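PDB 7JKA: m3DLH protein from Halieaceae bacterium, which probably hydrolyses ester or lactone bonds as an alpha/beta-hydrolase of the dienelactone hydrolase family, with possible phosphotriesterase activity. Local coordinates for residues G12-R20 / G30-Q38; G40-E50 / E120-F131. All blocks are in the same frame, centred on the assembly; numbering follows the deposited sequence.

Both contacts build the same sheet, at different depths. Contact 1 pairs the two strands of an antiparallel hairpin at the sheet's edge and is only partly buried; contact 2 pairs parallel strands about 10 Å from the chain centre, against 18 Å for contact 1 (centre to centre). The chemistry follows the place: charged and aromatic side chains, a water and a carboxylate-bound turn in 12-20/30-38, but valines, alanines and phenylalanines along most of 40-50/120-131, whose polar groups gather at its ends. The two meet where Arg17 NH2 forms a salt bridge with Glu120 OE1, 2.9 Å apart, while Leu32 and Trp34 pack on Glu120.

Contact 1: G12-R20 / G30-Q38; sequences GAMKHREIR and GELHWDEQQ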
loop_
_atom_site.group_PDB
_atom_site.type_symbol
_atom_site.label_atom_id
_atom_site.label_comp_id
_atom_site.label_asym_id
_atom_site.label_seq_id
_atom_site.Cartn_x
_atom_site.Cartn_y
_atom_site.Cartn_z
ATOM N N GLY A 12 20.411 11.175 -7.329
ATOM C CA GLY A 12 19.848 10.994 -8.657
ATOM C C GLY A 12 19.228 12.271 -9.195
ATOM O O GLY A 12 19.655 13.369 -8.839
ATOM N N ALA A 13 18.220 12.130 -10.061
ATOM C CA ALA A 13 17.454 13.263 -10.577
ATOM C C ALA A 13 15.974 12.996 -10.307
ATOM O O ALA A 13 15.193 12.746 -11.230
ATOM C CB ALA A 13 17.718 13.487 -12.064
ATOM N N MET A 14 15.597 13.060 -9.032
ATOM C CA MET A 14 14.244 12.698 -8.610
ATOM C C MET A 14 13.259 13.777 -9.023
ATOM O O MET A 14 13.484 14.968 -8.781
ATOM C CB MET A 14 14.186 12.508 -7.096
ATOM C CG MET A 14 13.958 11.071 -6.646
ATOM S SD MET A 14 15.189 9.961 -7.329
ATOM C CE MET A 14 16.629 10.430 -6.397
ATOM N N LYS A 15 12.174 13.355 -9.647
ATOM C CA LYS A 15 11.143 14.254 -10.136
ATOM C C LYS A 15 9.792 13.754 -9.665
ATOM O O LYS A 15 9.643 12.593 -9.283
ATOM C CB LYS A 15 11.168 14.324 -11.669
ATOM C CG LYS A 15 12.380 15.057 -12.168
ATOM C CD LYS A 15 12.366 15.327 -13.672
ATOM C CE LYS A 15 11.170 16.196 -14.098
ATOM N NZ LYS A 15 11.254 17.592 -13.617
ATOM N N HIS A 16 8.810 14.646 -9.688
ATOM C CA HIS A 16 7.440 14.235 -9.453
ATOM C C HIS A 16 6.522 15.020 -10.368
ATOM O O HIS A 16 6.831 16.141 -10.790
ATOM C CB HIS A 16 7.019 14.403 -7.981
ATOM C CG HIS A 16 7.135 15.806 -7.477
ATOM N ND1 HIS A 16 6.034 16.574 -7.159
ATOM C CD2 HIS A 16 8.218 16.587 -7.249
ATOM C CE1 HIS A 16 6.437 17.763 -6.749
ATOM N NE2 HIS A 16 7.757 17.799 -6.797
ATOM N N ARG A 17 5.358 14.422 -10.638
ATOM C CA ARG A 17 4.339 15.114 -11.411
ATOM C C ARG A 17 2.971 14.667 -10.924
ATOM O O ARG A 17 2.778 13.518 -10.504
ATOM C CB ARG A 17 4.490 14.883 -12.926
ATOM C CG ARG A 17 4.143 13.496 -13.440
ATOM C CD ARG A 17 4.407 13.438 -14.945
ATOM N NE ARG A 17 4.118 12.132 -15.552
ATOM C CZ ARG A 17 5.054 11.243 -15.866
ATOM N NH1 ARG A 17 6.345 11.516 -15.642
ATOM N NH2 ARG A 17 4.709 10.094 -16.428
ATOM N N GLU A 18 2.037 15.605 -10.941
ATOM C CA GLU A 18 0.655 15.296 -10.627
ATOM C C GLU A 18 0.072 14.409 -11.716
ATOM O O GLU A 18 0.340 14.607 -12.904
ATOM C CB GLU A 18 -0.141 16.595 -10.508
ATOM C CG GLU A 18 -1.539 16.445 -10.011
ATOM C CD GLU A 18 -2.146 17.783 -9.654
ATOM O OE1 GLU A 18 -2.796 18.392 -10.528
ATOM O OE2 GLU A 18 -1.949 18.229 -8.503
ATOM N N ILE A 19 -0.714 13.416 -11.309
ATOM C CA ILE A 19 -1.395 12.518 -12.237
ATOM C C ILE A 19 -2.880 12.558 -11.907
ATOM O O ILE A 19 -3.274 12.218 -10.791
ATOM C CB ILE A 19 -0.894 11.071 -12.140
ATOM C CG1 ILE A 19 0.641 10.992 -12.169
ATOM C CG2 ILE A 19 -1.479 10.267 -13.264
ATOM C CD1 ILE A 19 1.184 10.859 -13.548
ATOM N N ARG A 20 -3.708 12.909 -12.880
ATOM C CA ARG A 20 -5.156 12.894 -12.698
ATOM C C ARG A 20 -5.712 11.638 -13.356
ATOM O O ARG A 20 -5.338 11.307 -14.482
ATOM C CB ARG A 20 -5.779 14.165 -13.282
ATOM C CG ARG A 20 -5.249 15.368 -12.545
ATOM C CD ARG A 20 -5.985 16.654 -12.824
ATOM N NE ARG A 20 -5.499 17.659 -11.885
ATOM C CZ ARG A 20 -6.163 18.102 -10.822
ATOM N NH1 ARG A 20 -7.391 17.668 -10.550
ATOM N NH2 ARG A 20 -5.588 19.008 -10.034
ATOM N N GLY A 30 -3.294 11.858 -8.060
ATOM C CA GLY A 30 -2.141 11.223 -7.472
ATOM C C GLY A 30 -0.868 11.954 -7.846
ATOM O O GLY A 30 -0.888 13.058 -8.402
ATOM N N GLU A 31 0.251 11.325 -7.517
ATOM C CA GLU A 31 1.551 11.932 -7.760
ATOM C C GLU A 31 2.543 10.840 -8.126
ATOM O O GLU A 31 2.731 9.885 -7.360
ATOM C CB GLU A 31 2.002 12.727 -6.527
ATOM C CG GLU A 31 3.226 13.585 -6.751
ATOM C CD GLU A 31 3.501 14.481 -5.566
ATOM O OE1 GLU A 31 4.050 13.996 -4.579
ATOM O OE2 GLU A 31 3.156 15.685 -5.615
ATOM N N LEU A 32 3.164 10.968 -9.298
ATOM C CA LEU A 32 4.169 10.015 -9.762
ATOM C C LEU A 32 5.542 10.555 -9.409
ATOM O O LEU A 32 5.827 11.726 -9.674
ATOM C CB LEU A 32 4.087 9.770 -11.275
ATOM C CG LEU A 32 5.056 8.694 -11.784
ATOM C CD1 LEU A 32 4.477 7.287 -11.517
ATOM C CD2 LEU A 32 5.416 8.853 -13.252
ATOM N N HIS A 33 6.375 9.706 -8.802
ATOM C CA HIS A 33 7.772 10.002 -8.500
ATOM C C HIS A 33 8.660 9.066 -9.294
ATOM O O HIS A 33 8.395 7.865 -9.363
ATOM C CB HIS A 33 8.060 9.848 -6.998
ATOM C CG HIS A 33 7.374 10.879 -6.158
ATOM N ND1 HIS A 33 8.064 11.841 -5.457
ATOM C CD2 HIS A 33 6.057 11.104 -5.923
ATOM C CE1 HIS A 33 7.199 12.630 -4.841
ATOM N NE2 HIS A 33 5.978 12.191 -5.088
ATOM N N TRP A 34 9.709 9.610 -9.907
ATOM C CA TRP A 34 10.594 8.770 -10.698
ATOM C C TRP A 34 11.960 9.437 -10.740
ATOM O O TRP A 34 12.101 10.621 -10.429
ATOM C CB TRP A 34 10.023 8.517 -12.103
ATOM C CG TRP A 34 10.173 9.673 -13.051
ATOM C CD1 TRP A 34 11.126 9.795 -14.024
ATOM C CD2 TRP A 34 9.371 10.869 -13.121
ATOM N NE1 TRP A 34 10.968 10.987 -14.697
ATOM C CE2 TRP A 34 9.906 11.668 -14.157
ATOM C CE3 TRP A 34 8.258 11.350 -12.405
ATOM C CZ2 TRP A 34 9.375 12.908 -14.502
ATOM C CZ3 TRP A 34 7.745 12.602 -12.754
ATOM C CH2 TRP A 34 8.292 13.355 -13.794
ATOM N N ASP A 35 12.970 8.661 -11.119
ATOM C CA ASP A 35 14.323 9.177 -11.306
ATOM C C ASP A 35 14.526 9.437 -12.791
ATOM O O ASP A 35 14.522 8.495 -13.589
ATOM C CB ASP A 35 15.342 8.175 -10.758
ATOM C CG ASP A 35 16.794 8.616 -10.928
ATOM O OD1 ASP A 35 17.077 9.735 -11.413
ATOM O OD2 ASP A 35 17.664 7.809 -10.551
ATOM N N GLU A 36 14.693 10.718 -13.159
ATOM C CA GLU A 36 14.847 11.082 -14.560
ATOM C C GLU A 36 16.101 10.469 -15.173
ATOM O O GLU A 36 16.186 10.334 -16.399
ATOM C CB GLU A 36 14.854 12.608 -14.685
ATOM C CG GLU A 36 14.676 13.154 -16.112
ATOM C CD GLU A 36 13.230 13.021 -16.615
ATOM O OE1 GLU A 36 12.744 11.886 -16.737
ATOM O OE2 GLU A 36 12.615 14.062 -16.914
ATOM N N GLN A 37 17.064 10.059 -14.350
ATOM C CA GLN A 37 18.269 9.447 -14.890
ATOM C C GLN A 37 18.059 8.017 -15.381
ATOM O O GLN A 37 18.910 7.504 -16.115
ATOM C CB GLN A 37 19.375 9.468 -13.842
ATOM C CG GLN A 37 19.896 10.861 -13.549
ATOM C CD GLN A 37 21.130 10.811 -12.693
ATOM O OE1 GLN A 37 21.378 9.814 -12.025
ATOM N NE2 GLN A 37 21.936 11.861 -12.742
ATOM N N GLN A 38 16.962 7.361 -15.016
ATOM C CA GLN A 38 16.825 5.957 -15.375
ATOM C C GLN A 38 16.695 5.786 -16.883
ATOM O O GLN A 38 16.064 6.595 -17.571
ATOM C CB GLN A 38 15.631 5.343 -14.651
ATOM C CG GLN A 38 15.896 5.102 -13.172
ATOM C CD GLN A 38 17.128 4.240 -12.944
ATOM O OE1 GLN A 38 17.195 3.102 -13.409
ATOM N NE2 GLN A 38 18.117 4.788 -12.245
HETATM O O HOH W 1 10.558 12.406 -6.607
#
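Arg17 and Trp34 both hold CG between the backbone N and the carbonyl carbon (chi1 71° and 77°), which brings the guanidinium over the indole. Arg17 NH1 comes down on one face, 3.3 Å from Trp34 CH2, in a cation-pi contact with the two planes steeply inclined. Lys15 CB covers the opposite face in a CH-pi contact, 3.6 Å from Trp34 CZ2, and the indole is clamped between them. Its NE1 gives a nearly straight bond to Glu36 OE1, which fixes the ring's rotation. Leu32 CD2 lies over one face of the guanidinium, and Arg17 NH2 also hydrogen-bonds Gln118 OE1.

The backbones form an antiparallel hairpin, with hydrogen-bonded pairs at Lys15-Trp34, Arg17-Leu32 and Ile19-Gly30. On the other face, His16 CB sits over the centre of the His33 imidazole in a CH-pi contact, 3.6 Å from His33 CE1. His33 NE2 donates to Glu31 OE1 at 2.7 Å, and a water bridges His33 ND1 to Lys15 O, so both ring nitrogens have partners; Ala62 and Ala66 of helix 56-67 also touch this ring. Past the strands, Asp35 OD1 closes an Asx turn with Gln37 N and takes Ala13 N at 3.0 Å from the opposite face of its carboxylate. These bonds join Ala13, just before the first strand, to the turn after the second; two N-H donors on one oxygen would probably favour the charged carboxylate.

Contact 2: G40-E50 / E120-F131; sequences GKCPGVVVFPE and EVDADRLAAIGF
Pro43 CG lies over one face of the Arg125 guanidinium, 3.6 Å from Arg125 NH1, while Lys41 O and the Asp122 carboxylate sit at its edge. This is one end of a parallel strand pair, 42-48 beside 126-131, in the central sheet of the alpha/beta-hydrolase fold. Arg125 NE donates to Asp122 OD2 at 2.8 Å, and NH1 donates a hydrogen bond to Phe250 O of helix 232-250. An alanine in place of Arg125 would probably leave the Asp122 carboxylate without its salt-bridge mate and uncover the Pro43 ring.

At the far end, the Phe131 ring presents its edge to Val47 CG1 and Phe48 O, stacks on Phe154 and meets His57 edge-to-face. The Phe48 ring has Ala128 CB at its edge. Between these ends, parallel-sheet hydrogen bonds link Gly44, Val46 and Phe48 to Arg125, Ala127, Ile129 and Phe131, and Val45, Val47 and Ile129 pack on one face; Leu65 of helix 56-67 touches both valines, Phe246 of helix 232-250 the isoleucine. Gly130 opens a sequence resembling a nucleophile elbow, consistent with this strand leading to the active site. Gly130 CA approaches Phe48 O to 3.2 Å in a CA-H...O contact.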
loop_
_atom_site.group_PDB
_atom_site.type_symbol
_atom_site.label_atom_id
_atom_site.label_comp_id
_atom_site.label_asym_id
_atom_site.label_seq_id
_atom_site.Cartn_x
_atom_site.Cartn_y
_atom_site.Cartn_z
ATOM N N GLY A 40 15.773 2.826 -19.455
ATOM C CA GLY A 40 14.528 2.323 -19.986
ATOM C C GLY A 40 13.471 2.172 -18.915
ATOM O O GLY A 40 13.555 2.748 -17.828
ATOM N N LYS A 41 12.464 1.370 -19.236
ATOM C CA LYS A 41 11.339 1.159 -18.337
ATOM C C LYS A 41 11.797 0.549 -17.017
ATOM O O LYS A 41 12.674 -0.320 -16.990
ATOM C CB LYS A 41 10.304 0.252 -19.006
ATOM C CG LYS A 41 9.852 0.732 -20.381
ATOM C CD LYS A 41 8.595 -0.005 -20.839
ATOM C CE LYS A 41 7.411 0.933 -20.925
ATOM N NZ LYS A 41 7.647 2.033 -21.899
ATOM N N CYS A 42 11.200 0.999 -15.929
ATOM C CA CYS A 42 11.566 0.522 -14.609
ATOM C C CYS A 42 10.354 -0.048 -13.886
ATOM O O CYS A 42 9.208 0.182 -14.288
ATOM C CB CYS A 42 12.181 1.657 -13.785
ATOM S SG CYS A 42 11.026 2.944 -13.482
ATOM N N PRO A 43 10.569 -0.802 -12.813
ATOM C CA PRO A 43 9.432 -1.329 -12.060
ATOM C C PRO A 43 8.562 -0.203 -11.539
ATOM O O PRO A 43 9.047 0.865 -11.160
ATOM C CB PRO A 43 10.095 -2.098 -10.912
ATOM C CG PRO A 43 11.445 -2.438 -11.458
ATOM C CD PRO A 43 11.854 -1.251 -12.251
ATOM N N GLY A 44 7.264 -0.450 -11.536
ATOM C CA GLY A 44 6.293 0.493 -11.012
ATOM C C GLY A 44 5.783 0.018 -9.664
ATOM O O GLY A 44 5.544 -1.181 -9.459
ATOM N N VAL A 45 5.574 0.964 -8.757
ATOM C CA VAL A 45 5.027 0.658 -7.440
ATOM C C VAL A 45 3.879 1.619 -7.176
ATOM O O VAL A 45 4.069 2.843 -7.236
ATOM C CB VAL A 45 6.096 0.767 -6.326
ATOM C CG1 VAL A 45 5.489 0.355 -4.957
ATOM C CG2 VAL A 45 7.334 -0.072 -6.649
ATOM N N VAL A 46 2.686 1.075 -6.913
ATOM C CA VAL A 46 1.607 1.896 -6.372
ATOM C C VAL A 46 1.814 2.023 -4.876
ATOM O O VAL A 46 2.126 1.044 -4.183
ATOM C CB VAL A 46 0.222 1.304 -6.665
ATOM C CG1 VAL A 46 -0.868 2.246 -6.097
ATOM C CG2 VAL A 46 0.035 1.084 -8.123
ATOM N N VAL A 47 1.645 3.235 -4.370
ATOM C CA VAL A 47 1.776 3.505 -2.942
ATOM C C VAL A 47 0.412 3.959 -2.424
ATOM O O VAL A 47 -0.047 5.068 -2.741
ATOM C CB VAL A 47 2.840 4.572 -2.662
ATOM C CG1 VAL A 47 2.990 4.827 -1.169
ATOM C CG2 VAL A 47 4.221 4.194 -3.307
ATOM N N PHE A 48 -0.224 3.123 -1.594
ATOM C CA PHE A 48 -1.487 3.530 -1.001
ATOM C C PHE A 48 -1.237 4.131 0.370
ATOM O O PHE A 48 -0.538 3.520 1.203
ATOM C CB PHE A 48 -2.444 2.348 -0.897
ATOM C CG PHE A 48 -2.919 1.847 -2.232
ATOM C CD1 PHE A 48 -3.824 2.598 -2.977
ATOM C CD2 PHE A 48 -2.431 0.657 -2.757
ATOM C CE1 PHE A 48 -4.253 2.138 -4.226
ATOM C CE2 PHE A 48 -2.849 0.193 -4.005
ATOM C CZ PHE A 48 -3.748 0.929 -4.741
ATOM N N PRO A 49 -1.760 5.316 0.626
ATOM C CA PRO A 49 -1.475 6.021 1.876
ATOM C C PRO A 49 -2.326 5.489 3.025
ATOM O O PRO A 49 -3.227 4.667 2.853
ATOM C CB PRO A 49 -1.890 7.462 1.539
ATOM C CG PRO A 49 -3.131 7.234 0.645
ATOM C CD PRO A 49 -2.697 6.070 -0.233
ATOM N N GLU A 50 -2.040 5.995 4.231
ATOM C CA GLU A 50 -2.970 5.831 5.342
ATOM C C GLU A 50 -4.348 6.394 4.987
ATOM O O GLU A 50 -4.472 7.116 3.988
ATOM C CB GLU A 50 -2.412 6.506 6.596
ATOM C CG GLU A 50 -1.191 5.789 7.176
ATOM C CD GLU A 50 -0.905 6.241 8.596
ATOM O OE1 GLU A 50 -0.854 7.461 8.839
ATOM O OE2 GLU A 50 -0.742 5.386 9.485
ATOM N N GLU A 120 7.315 5.679 -18.129
ATOM C CA GLU A 120 8.438 5.202 -17.325
ATOM C C GLU A 120 8.311 3.740 -16.907
ATOM O O GLU A 120 9.315 3.138 -16.503
ATOM C CB GLU A 120 8.554 6.060 -16.069
ATOM C CG GLU A 120 8.970 7.507 -16.313
ATOM C CD GLU A 120 7.835 8.425 -16.715
ATOM O OE1 GLU A 120 6.675 7.965 -16.798
ATOM O OE2 GLU A 120 8.124 9.617 -16.997
ATOM N N VAL A 121 7.114 3.158 -16.959
ATOM C CA VAL A 121 6.832 1.966 -16.161
ATOM C C VAL A 121 6.882 0.704 -17.007
ATOM O O VAL A 121 6.263 0.624 -18.078
ATOM C CB VAL A 121 5.464 2.101 -15.477
ATOM C CG1 VAL A 121 5.036 0.777 -14.859
ATOM C CG2 VAL A 121 5.502 3.188 -14.430
ATOM N N ASP A 122 7.551 -0.318 -16.471
ATOM C CA ASP A 122 7.572 -1.666 -17.035
ATOM C C ASP A 122 6.353 -2.430 -16.516
ATOM O O ASP A 122 6.286 -2.767 -15.333
ATOM C CB ASP A 122 8.883 -2.336 -16.621
ATOM C CG ASP A 122 9.043 -3.741 -17.161
ATOM O OD1 ASP A 122 8.112 -4.297 -17.766
ATOM O OD2 ASP A 122 10.159 -4.295 -17.003
ATOM N N ALA A 123 5.385 -2.710 -17.405
ATOM C CA ALA A 123 4.161 -3.389 -16.993
ATOM C C ALA A 123 4.401 -4.813 -16.507
ATOM O O ALA A 123 3.508 -5.396 -15.890
ATOM C CB ALA A 123 3.173 -3.397 -18.158
ATOM N N ASP A 124 5.567 -5.392 -16.777
ATOM C CA ASP A 124 5.862 -6.741 -16.324
ATOM C C ASP A 124 6.443 -6.777 -14.919
ATOM O O ASP A 124 6.672 -7.870 -14.387
ATOM C CB ASP A 124 6.835 -7.415 -17.297
ATOM C CG ASP A 124 6.265 -7.519 -18.712
ATOM O OD1 ASP A 124 5.050 -7.764 -18.845
ATOM O OD2 ASP A 124 7.032 -7.342 -19.678
ATOM N N ARG A 125 6.687 -5.617 -14.308
ATOM C CA ARG A 125 7.372 -5.535 -13.014
ATOM C C ARG A 125 6.636 -4.516 -12.155
ATOM O O ARG A 125 6.985 -3.332 -12.124
ATOM C CB ARG A 125 8.846 -5.168 -13.199
ATOM C CG ARG A 125 9.693 -6.287 -13.810
ATOM C CD ARG A 125 11.198 -5.965 -13.774
ATOM N NE ARG A 125 11.514 -4.812 -14.609
ATOM C CZ ARG A 125 12.638 -4.108 -14.518
ATOM N NH1 ARG A 125 13.556 -4.445 -13.619
ATOM N NH2 ARG A 125 12.840 -3.077 -15.328
ATOM N N LEU A 126 5.605 -4.983 -11.454
ATOM C CA LEU A 126 4.718 -4.096 -10.723
ATOM C C LEU A 126 4.583 -4.555 -9.278
ATOM O O LEU A 126 4.552 -5.759 -8.988
ATOM C CB LEU A 126 3.322 -4.044 -11.367
ATOM C CG LEU A 126 3.295 -3.588 -12.814
ATOM C CD1 LEU A 126 1.920 -3.754 -13.403
ATOM C CD2 LEU A 126 3.710 -2.120 -12.927
ATOM N N ALA A 127 4.474 -3.586 -8.383
ATOM C CA ALA A 127 4.186 -3.886 -6.986
ATOM C C ALA A 127 3.186 -2.887 -6.439
ATOM O O ALA A 127 2.975 -1.805 -6.990
ATOM C CB ALA A 127 5.462 -3.867 -6.130
ATOM N N ALA A 128 2.597 -3.254 -5.301
ATOM C CA ALA A 128 1.796 -2.320 -4.531
ATOM C C ALA A 128 2.226 -2.381 -3.083
ATOM O O ALA A 128 2.415 -3.471 -2.543
ATOM C CB ALA A 128 0.286 -2.640 -4.622
ATOM N N ILE A 129 2.352 -1.221 -2.461
ATOM C CA ILE A 129 2.565 -1.146 -1.028
ATOM C C ILE A 129 1.500 -0.243 -0.427
ATOM O O ILE A 129 0.839 0.543 -1.116
ATOM C CB ILE A 129 3.968 -0.636 -0.654
ATOM C CG1 ILE A 129 4.151 0.870 -0.929
ATOM C CG2 ILE A 129 5.034 -1.471 -1.347
ATOM C CD1 ILE A 129 5.497 1.411 -0.339
ATOM N N GLY A 130 1.328 -0.363 0.880
ATOM C CA GLY A 130 0.360 0.478 1.549
ATOM C C GLY A 130 0.616 0.529 3.033
ATOM O O GLY A 130 1.174 -0.408 3.627
ATOM N N PHE A 131 0.192 1.632 3.631
ATOM C CA PHE A 131 0.397 1.940 5.034
ATOM C C PHE A 131 -0.972 1.993 5.683
ATOM O O PHE A 131 -1.859 2.678 5.188
ATOM C CB PHE A 131 1.142 3.275 5.161
ATOM C CG PHE A 131 2.464 3.253 4.487
ATOM C CD1 PHE A 131 2.578 3.486 3.127
ATOM C CD2 PHE A 131 3.586 2.872 5.209
ATOM C CE1 PHE A 131 3.815 3.402 2.496
ATOM C CE2 PHE A 131 4.837 2.783 4.599
ATOM C CZ PHE A 131 4.945 3.031 3.230
HETATM O O HOH W 2 11.827 4.443 -16.478
#